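Local coordinates for putative lipoprotein (PDB 4Q1Z) that is of unknown function but is a putative lipoprotein of the DUF4876 family, probably tethered to a membrane by its lipid, at residues L108-I113 against I147-L152; N151-T156 against P162-A167. All coordinates share one frame; numbering follows the deposited sequence.

Contact 1: L108-I113 against I147-L152; sequences LIFKEI and IYFANL
F110 and F149 meet in the interior of a domain on strands 108-114 and 148-152 of one large mixed sheet, which face each other much as the layers of a beta sandwich do, consistent with a sheet folded over on itself. The CA atoms of F110 and F149 lie 11.0 Å apart, a gap that two phenylalanine side chains together can span. The side chain of F110 sets out from CB toward the opposite strand, with CG anti to its carbonyl carbon (chi1 -83°). CB, CG and CD1 stop short of that strand and leave the touching to the far end of the ring. There CE1 comes within 3.8 Å of F149 CE2, and CZ lies 3.9 Å from that same atom. F149 CE2 sits at the edge of the F110 ring, close to its plane. The two side chains cross at roughly a right angle. F149 does not start out toward F110, but its ring end swings nearer; Y132 meets this ring edge-to-face. Flat, bulky phenylalanines suit this buried interior, where V311 and I268 also pack on F110. At the other end the branched aliphatic chains of L108 and I147 reach tip to tip, with L108 CD2 3.9 Å from I147 CD1.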
loop_
_atom_site.group_PDB
_atom_site.type_symbol
_atom_site.label_atom_id
_atom_site.label_comp_id
_atom_site.label_asym_id
_atom_site.label_seq_id
_atom_site.Cartn_x
_atom_site.Cartn_y
_atom_site.Cartn_z
ATOM N N LEU A 108 3.340 -0.761 3.434
ATOM C CA LEU A 108 3.057 -1.257 2.090
ATOM C C LEU A 108 1.612 -1.023 1.773
ATOM O O LEU A 108 0.730 -1.687 2.327
ATOM C CB LEU A 108 3.449 -2.734 1.988
ATOM C CG LEU A 108 3.321 -3.376 0.610
ATOM C CD1 LEU A 108 4.324 -2.805 -0.357
ATOM C CD2 LEU A 108 3.341 -4.889 0.728
ATOM N N ILE A 109 1.355 -0.038 0.902
ATOM C CA ILE A 109 -0.025 0.396 0.629
ATOM C C ILE A 109 -0.419 0.342 -0.851
ATOM O O ILE A 109 0.442 0.262 -1.736
ATOM C CB ILE A 109 -0.281 1.834 1.221
ATOM C CG1 ILE A 109 0.811 2.886 0.875
ATOM C CG2 ILE A 109 -0.478 1.771 2.727
ATOM C CD1 ILE A 109 0.703 3.644 -0.503
ATOM N N PHE A 110 -1.748 0.398 -1.091
ATOM C CA PHE A 110 -2.406 0.509 -2.404
ATOM C C PHE A 110 -2.243 1.952 -2.841
ATOM O O PHE A 110 -2.825 2.843 -2.217
ATOM C CB PHE A 110 -3.903 0.130 -2.297
ATOM C CG PHE A 110 -4.220 -1.351 -2.346
ATOM C CD1 PHE A 110 -4.110 -2.068 -3.540
ATOM C CD2 PHE A 110 -4.704 -2.014 -1.222
ATOM C CE1 PHE A 110 -4.419 -3.434 -3.586
ATOM C CE2 PHE A 110 -5.008 -3.376 -1.268
ATOM C CZ PHE A 110 -4.860 -4.080 -2.447
ATOM N N LYS A 111 -1.403 2.206 -3.835
ATOM C CA LYS A 111 -1.118 3.579 -4.295
ATOM C C LYS A 111 -2.189 4.104 -5.312
ATOM O O LYS A 111 -2.614 5.265 -5.256
ATOM C CB LYS A 111 0.293 3.607 -4.920
ATOM C CG LYS A 111 0.813 4.981 -5.271
ATOM C CD LYS A 111 2.223 4.880 -5.830
ATOM C CE LYS A 111 2.545 5.986 -6.794
ATOM N NZ LYS A 111 1.659 5.961 -7.977
ATOM N N GLU A 112 -2.543 3.256 -6.281
ATOM C CA GLU A 112 -3.472 3.564 -7.353
ATOM C C GLU A 112 -4.202 2.298 -7.703
ATOM O O GLU A 112 -3.565 1.239 -7.747
ATOM C CB GLU A 112 -2.707 4.131 -8.572
ATOM C CG GLU A 112 -3.588 4.509 -9.762
ATOM C CD GLU A 112 -3.365 5.894 -10.348
ATOM O OE1 GLU A 112 -2.386 6.567 -9.954
ATOM O OE2 GLU A 112 -4.194 6.314 -11.187
ATOM N N ILE A 113 -5.539 2.404 -7.938
ATOM C CA ILE A 113 -6.421 1.292 -8.317
ATOM C C ILE A 113 -7.378 1.732 -9.450
ATOM O O ILE A 113 -8.021 2.785 -9.354
ATOM C CB ILE A 113 -7.224 0.724 -7.079
ATOM C CG1 ILE A 113 -6.286 0.318 -5.900
ATOM C CG2 ILE A 113 -8.136 -0.445 -7.503
ATOM C CD1 ILE A 113 -6.980 -0.006 -4.539
ATOM N N ILE A 147 3.237 -12.662 -0.037
ATOM C CA ILE A 147 2.234 -11.736 0.482
ATOM C C ILE A 147 0.963 -12.047 -0.307
ATOM O O ILE A 147 1.042 -12.392 -1.493
ATOM C CB ILE A 147 2.689 -10.254 0.397
ATOM C CG1 ILE A 147 3.684 -9.933 1.534
ATOM C CG2 ILE A 147 1.492 -9.285 0.451
ATOM C CD1 ILE A 147 4.346 -8.631 1.434
ATOM N N TYR A 148 -0.194 -12.000 0.375
ATOM C CA TYR A 148 -1.483 -12.321 -0.210
ATOM C C TYR A 148 -2.229 -11.104 -0.681
ATOM O O TYR A 148 -2.046 -10.014 -0.149
ATOM C CB TYR A 148 -2.338 -13.042 0.822
ATOM C CG TYR A 148 -1.817 -14.400 1.206
ATOM C CD1 TYR A 148 -0.911 -14.549 2.250
ATOM C CD2 TYR A 148 -2.226 -15.544 0.525
ATOM C CE1 TYR A 148 -0.413 -15.799 2.599
ATOM C CE2 TYR A 148 -1.726 -16.798 0.856
ATOM C CZ TYR A 148 -0.825 -16.924 1.901
ATOM O OH TYR A 148 -0.321 -18.161 2.236
ATOM N N PHE A 149 -3.109 -11.319 -1.665
ATOM C CA PHE A 149 -4.035 -10.375 -2.268
ATOM C C PHE A 149 -5.387 -11.018 -2.294
ATOM O O PHE A 149 -5.503 -12.128 -2.810
ATOM C CB PHE A 149 -3.599 -9.998 -3.709
ATOM C CG PHE A 149 -4.518 -9.013 -4.390
ATOM C CD1 PHE A 149 -5.777 -9.411 -4.859
ATOM C CD2 PHE A 149 -4.124 -7.692 -4.587
ATOM C CE1 PHE A 149 -6.660 -8.488 -5.424
ATOM C CE2 PHE A 149 -4.986 -6.776 -5.209
ATOM C CZ PHE A 149 -6.252 -7.180 -5.616
ATOM N N ALA A 150 -6.418 -10.305 -1.819
ATOM C CA ALA A 150 -7.791 -10.779 -1.856
ATOM C C ALA A 150 -8.800 -9.645 -2.115
ATOM O O ALA A 150 -8.551 -8.476 -1.790
ATOM C CB ALA A 150 -8.141 -11.479 -0.536
ATOM N N ASN A 151 -9.951 -10.024 -2.701
ATOM C CA ASN A 151 -11.133 -9.177 -2.833
ATOM C C ASN A 151 -12.143 -9.761 -1.844
ATOM O O ASN A 151 -12.156 -10.974 -1.618
ATOM C CB ASN A 151 -11.670 -9.063 -4.274
ATOM C CG ASN A 151 -12.351 -10.291 -4.813
ATOM O OD1 ASN A 151 -11.709 -11.278 -5.125
ATOM N ND2 ASN A 151 -13.666 -10.248 -4.950
ATOM N N LEU A 152 -12.900 -8.918 -1.179
ATOM C CA LEU A 152 -13.820 -9.421 -0.162
ATOM C C LEU A 152 -15.215 -9.580 -0.713
ATOM O O LEU A 152 -15.550 -8.981 -1.728
ATOM C CB LEU A 152 -13.861 -8.510 1.112
ATOM C CG LEU A 152 -12.555 -7.949 1.707
ATOM C CD1 LEU A 152 -12.864 -7.152 2.908
ATOM C CD2 LEU A 152 -11.573 -9.051 2.109
#

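Contact 2: N151-T156 against P162-A167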
loop_
_atom_site.group_PDB
_atom_site.type_symbol
_atom_site.label_atom_id
_atom_site.label_comp_id
_atom_site.label_asym_id
_atom_site.label_seq_id
_atom_site.Cartn_x
_atom_site.Cartn_y
_atom_site.Cartn_z
ATOM N N ASN A 151 -9.951 -10.024 -2.701
ATOM C CA ASN A 151 -11.133 -9.177 -2.833
ATOM C C ASN A 151 -12.143 -9.761 -1.844
ATOM O O ASN A 151 -12.156 -10.974 -1.618
ATOM C CB ASN A 151 -11.670 -9.063 -4.274
ATOM C CG ASN A 151 -12.351 -10.291 -4.813
ATOM O OD1 ASN A 151 -11.709 -11.278 -5.125
ATOM N ND2 ASN A 151 -13.666 -10.248 -4.950
ATOM N N LEU A 152 -12.900 -8.918 -1.179
ATOM C CA LEU A 152 -13.820 -9.421 -0.162
ATOM C C LEU A 152 -15.215 -9.580 -0.713
ATOM O O LEU A 152 -15.550 -8.981 -1.728
ATOM C CB LEU A 152 -13.861 -8.510 1.112
ATOM C CG LEU A 152 -12.555 -7.949 1.707
ATOM C CD1 LEU A 152 -12.864 -7.152 2.908
ATOM C CD2 LEU A 152 -11.573 -9.051 2.109
ATOM N N THR A 153 -16.038 -10.356 0.006
ATOM C CA THR A 153 -17.450 -10.574 -0.273
ATOM C C THR A 153 -18.326 -9.664 0.647
ATOM O O THR A 153 -17.928 -9.413 1.796
ATOM C CB THR A 153 -17.812 -12.058 -0.092
ATOM O OG1 THR A 153 -19.107 -12.300 -0.669
ATOM C CG2 THR A 153 -17.805 -12.501 1.358
ATOM N N PRO A 154 -19.541 -9.218 0.216
ATOM C CA PRO A 154 -20.167 -9.355 -1.127
ATOM C C PRO A 154 -19.323 -8.652 -2.187
ATOM O O PRO A 154 -18.915 -7.526 -1.931
ATOM C CB PRO A 154 -21.538 -8.663 -0.940
ATOM C CG PRO A 154 -21.772 -8.671 0.547
ATOM C CD PRO A 154 -20.415 -8.440 1.115
ATOM N N GLY A 155 -19.018 -9.335 -3.306
ATOM C CA GLY A 155 -18.241 -8.810 -4.434
ATOM C C GLY A 155 -18.600 -7.382 -4.784
ATOM O O GLY A 155 -17.729 -6.516 -4.800
ATOM N N THR A 156 -19.909 -7.118 -4.996
ATOM C CA THR A 156 -20.478 -5.775 -5.188
ATOM C C THR A 156 -21.106 -5.335 -3.881
ATOM O O THR A 156 -21.774 -6.127 -3.230
ATOM C CB THR A 156 -21.505 -5.750 -6.329
ATOM O OG1 THR A 156 -20.978 -6.458 -7.459
ATOM C CG2 THR A 156 -21.909 -4.312 -6.725
ATOM N N PRO A 162 -24.480 -10.285 5.244
ATOM C CA PRO A 162 -24.107 -11.674 5.525
ATOM C C PRO A 162 -24.047 -11.922 7.034
ATOM O O PRO A 162 -23.790 -10.990 7.799
ATOM C CB PRO A 162 -22.709 -11.801 4.886
ATOM C CG PRO A 162 -22.572 -10.624 3.976
ATOM C CD PRO A 162 -23.338 -9.548 4.672
ATOM N N ILE A 163 -24.336 -13.158 7.461
ATOM C CA ILE A 163 -24.240 -13.567 8.859
ATOM C C ILE A 163 -23.057 -14.513 8.914
ATOM O O ILE A 163 -23.019 -15.507 8.181
ATOM C CB ILE A 163 -25.542 -14.168 9.467
ATOM C CG1 ILE A 163 -26.734 -13.180 9.340
ATOM C CG2 ILE A 163 -25.318 -14.548 10.947
ATOM C CD1 ILE A 163 -28.108 -13.826 9.427
ATOM N N TRP A 164 -22.060 -14.155 9.724
ATOM C CA TRP A 164 -20.840 -14.925 9.869
ATOM C C TRP A 164 -20.867 -15.720 11.185
ATOM O O TRP A 164 -21.674 -15.386 12.069
ATOM C CB TRP A 164 -19.628 -13.988 9.773
ATOM C CG TRP A 164 -19.536 -13.238 8.468
ATOM C CD1 TRP A 164 -19.539 -11.886 8.302
ATOM C CD2 TRP A 164 -19.473 -13.804 7.146
ATOM N NE1 TRP A 164 -19.433 -11.571 6.965
ATOM C CE2 TRP A 164 -19.395 -12.727 6.233
ATOM C CE3 TRP A 164 -19.487 -15.116 6.643
ATOM C CZ2 TRP A 164 -19.279 -12.921 4.852
ATOM C CZ3 TRP A 164 -19.403 -15.307 5.269
ATOM C CH2 TRP A 164 -19.297 -14.220 4.392
ATOM N N PRO A 165 -20.069 -16.817 11.337
ATOM C CA PRO A 165 -20.140 -17.592 12.595
ATOM C C PRO A 165 -19.880 -16.721 13.826
ATOM O O PRO A 165 -19.049 -15.801 13.788
ATOM C CB PRO A 165 -19.070 -18.677 12.416
ATOM C CG PRO A 165 -18.869 -18.786 10.956
ATOM C CD PRO A 165 -19.075 -17.401 10.409
ATOM N N GLU A 166 -20.658 -16.977 14.895
ATOM C CA GLU A 166 -20.590 -16.257 16.164
ATOM C C GLU A 166 -19.177 -16.373 16.759
ATOM O O GLU A 166 -18.620 -15.374 17.226
ATOM C CB GLU A 166 -21.649 -16.807 17.132
ATOM N N ALA A 167 -18.576 -17.578 16.649
ATOM C CA ALA A 167 -17.234 -17.925 17.135
ATOM C C ALA A 167 -16.109 -17.057 16.536
ATOM O O ALA A 167 -15.048 -16.919 17.157
ATOM C CB ALA A 167 -16.949 -19.387 16.841
#
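The carbonyl oxygen of P154 accepts a hydrogen bond from R324 NE, while the pyrrolidine ring of the same residue packs on P162. R324 also uses NH2 to hold G155 O, so one guanidinium group grips two successive carbonyls and pins the turn that follows strand 148-152. The peptide bond between T153 and P154 is cis, a geometry that proline tolerates far better than other residues and that bends the chain sharply here. The two proline rings meet through their CG corners, with P154 CG 4.0 Å from P162 CG; their compact, rigid rings suit a tight apolar contact in an irregular loop. Beside them, the T153 methyl comes up to the edge of the W164 indole, near the ring plane, and T153 CG2 lies 3.8 Å from W164 CH2. Chi1 of -167° sets OG1 opposite the backbone N and leaves CG2 between N and the carbonyl carbon, from where it reaches the indole. P162 CB rests over one face of the indole, 3.4 Å above its plane and toward the rim, and Y174 stacks on W164 as well. I163 N is tied to D289 OD1. Strands 148-152 and 177-180 are antiparallel neighbours, N151 pairs through its backbone with E176 and T153 with Y174, and the intervening loop packs on itself, as in a long-loop beta hairpin.

Overall arrangement
The chain supplies 108-113 first, then 147-152, and runs straight on through N151 and L152, which both contacts share, before it comes back at 162-167. Strand 148-152 thus serves both contacts, although their centres are about 18 Å apart. The centre of contact 1 lies about 6 Å from the centre of the chain, and the contact joins two strands of the large mixed sheet that are not neighbours within it. The centre of contact 2 lies about 23 Å from the centre of the chain, in the partly buried loop region beyond the strand's end. One strand therefore leads from the hydrophobic interior to the periphery of this domain, apart from the seven-stranded sheet formed by the earlier part of the chain.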